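Side-chain contact in ApaG protein (Pseudomonas aeruginosa, PDB 3NRF), which is of unknown function but is a small beta-sheet protein of the DUF4354 family, in the MPT63-MPB63 clan: residues 33-38 against 48-53. Residues are numbered along the deposited sequence; the frame is centred on the assembly and turned at random. Where two conformers were deposited one is given.
Sequences VRLVNA and SCLVAQ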
loop_
_atom_site.group_PDB
_atom_site.type_symbol
_atom_site.label_atom_id
_atom_site.label_comp_id
_atom_site.label_asym_id
_atom_site.label_seq_id
_atom_site.Cartn_x
_atom_site.Cartn_y
_atom_site.Cartn_z
ATOM N N VAL B 33 -3.799 17.637 1.241
ATOM C CA VAL B 33 -2.966 18.768 0.941
ATOM C C VAL B 33 -3.218 19.897 1.949
ATOM O O VAL B 33 -4.377 20.199 2.261
ATOM C CB VAL B 33 -3.279 19.312 -0.494
ATOM C CG1 VAL B 33 -2.414 20.506 -0.828
ATOM C CG2 VAL B 33 -3.112 18.203 -1.541
ATOM N N ARG B 34 -2.153 20.560 2.377
ATOM C CA ARG B 34 -2.254 21.750 3.233
ATOM C C ARG B 34 -1.500 22.875 2.546
ATOM O O ARG B 34 -0.345 22.702 2.165
ATOM C CB ARG B 34 -1.655 21.532 4.623
ATOM C CG ARG B 34 -1.806 22.789 5.507
ATOM C CD ARG B 34 -1.317 22.587 6.925
ATOM N NE ARG B 34 -1.994 21.468 7.576
ATOM C CZ ARG B 34 -1.731 21.074 8.829
ATOM N NH1 ARG B 34 -0.783 21.682 9.520
ATOM N NH2 ARG B 34 -2.383 20.048 9.365
ATOM N N LEU B 35 -2.140 24.023 2.374
ATOM C CA LEU B 35 -1.485 25.180 1.806
ATOM C C LEU B 35 -1.214 26.115 2.967
ATOM O O LEU B 35 -2.141 26.385 3.734
ATOM C CB LEU B 35 -2.383 25.884 0.799
ATOM C CG LEU B 35 -2.914 24.981 -0.305
ATOM C CD1 LEU B 35 -3.843 25.817 -1.165
ATOM C CD2 LEU B 35 -1.756 24.359 -1.136
ATOM N N VAL B 36 0.041 26.576 3.084
ATOM C CA VAL B 36 0.482 27.457 4.156
ATOM C C VAL B 36 1.121 28.726 3.577
ATOM O O VAL B 36 2.147 28.648 2.898
ATOM C CB VAL B 36 1.532 26.768 5.093
ATOM C CG1 VAL B 36 1.967 27.723 6.229
ATOM C CG2 VAL B 36 0.975 25.458 5.671
ATOM N N ASN B 37 0.517 29.895 3.839
ATOM C CA ASN B 37 1.067 31.169 3.358
ATOM C C ASN B 37 2.122 31.611 4.330
ATOM O O ASN B 37 1.801 32.156 5.395
ATOM C CB ASN B 37 -0.013 32.261 3.161
ATOM C CG ASN B 37 0.566 33.624 2.690
ATOM O OD1 ASN B 37 1.769 33.792 2.557
ATOM N ND2 ASN B 37 -0.309 34.594 2.455
ATOM N N ALA B 38 3.387 31.376 3.968
ATOM C CA ALA B 38 4.533 31.728 4.817
ATOM C C ALA B 38 4.890 33.219 4.784
ATOM O O ALA B 38 5.562 33.721 5.688
ATOM C CB ALA B 38 5.750 30.893 4.401
ATOM N N SER B 48 -4.255 30.276 -10.044
ATOM C CA SER B 48 -3.435 29.108 -9.718
ATOM C C SER B 48 -4.272 27.824 -9.536
ATOM O O SER B 48 -5.480 27.858 -9.288
ATOM C CB SER B 48 -2.693 29.338 -8.408
ATOM O OG SER B 48 -1.855 30.483 -8.464
ATOM N N CYS B 49 -3.608 26.681 -9.650
ATOM C CA CYS B 49 -4.255 25.378 -9.448
ATOM C C CYS B 49 -3.228 24.406 -8.914
ATOM O O CYS B 49 -2.022 24.621 -9.093
ATOM C CB CYS B 49 -4.814 24.790 -10.759
ATOM S SG CYS B 49 -3.614 24.815 -12.174
ATOM N N LEU B 50 -3.726 23.375 -8.232
ATOM C CA LEU B 50 -2.898 22.279 -7.768
ATOM C C LEU B 50 -2.651 21.285 -8.907
ATOM O O LEU B 50 -3.569 20.896 -9.675
ATOM C CB LEU B 50 -3.556 21.547 -6.583
ATOM C CG LEU B 50 -3.602 22.355 -5.301
ATOM C CD1 LEU B 50 -4.513 21.622 -4.260
ATOM C CD2 LEU B 50 -2.237 22.635 -4.736
ATOM N N VAL B 51 -1.389 20.910 -9.010
ATOM C CA VAL B 51 -0.984 19.880 -9.957
ATOM C C VAL B 51 -0.121 18.829 -9.307
ATOM O O VAL B 51 0.690 19.122 -8.453
ATOM C CB VAL B 51 -0.271 20.462 -11.181
ATOM C CG1 VAL B 51 -1.241 21.279 -11.965
ATOM C CG2 VAL B 51 0.939 21.271 -10.777
ATOM N N ALA B 52 -0.344 17.591 -9.702
ATOM C CA ALA B 52 0.474 16.474 -9.248
ATOM C C ALA B 52 1.449 16.177 -10.366
ATOM O O ALA B 52 1.083 16.247 -11.548
ATOM C CB ALA B 52 -0.386 15.246 -8.884
ATOM N N GLN B 53 2.657 15.747 -10.022
ATOM C CA GLN B 53 3.698 15.566 -10.996
ATOM C C GLN B 53 4.576 14.365 -10.637
ATOM O O GLN B 53 4.810 14.100 -9.441
ATOM C CB GLN B 53 4.534 16.843 -11.002
ATOM C CG GLN B 53 5.449 16.989 -12.186
ATOM C CD GLN B 53 6.222 18.298 -12.164
ATOM O OE1 GLN B 53 6.646 18.774 -11.111
ATOM N NE2 GLN B 53 6.376 18.892 -13.331
#
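Val33, Leu35 and Leu50 meet without a ring or amide between them, so the contact has no planar face or edge and is purely aliphatic: methyl groups of strand 24-37 against the forked end of one leucine on strand 49-53. The arrangement is consistent with the interior of a beta sandwich, as in the MPT63-MPB63 clan. Both strands belong to one antiparallel sheet, with strands 79-88 and 59-65 between them, so their contact implies that the sheet curls over on itself. No hydrogen bond joins the segments, and the closest CA atoms, Val33 CA and Leu50 CA, are 9.4 Å apart, consistent with facing layers.

Val33 and Leu35, two residues apart, project from the same side of their strand, and all three CB atoms point into the contact. Val33 CG1 stands anti to the backbone N (chi1 180°) and lies 3.9 Å from Leu35 CD2, so the two methyls sit side by side. Leu50 faces this pair with both branches, running past Val33 in the opposite sense and meeting Leu35 at a slant. Only 107 Å² is buried between the segments, yet all three residues are buried in the assembly, because other strands complete the packing: Val9 touches Val33 and Leu35, and Leu101 touches Leu50. Leu50 CD1 lies 4.2 Å from Val33 CG1, and Leu50 CD2 lies 4.0 Å from Leu35 CD2.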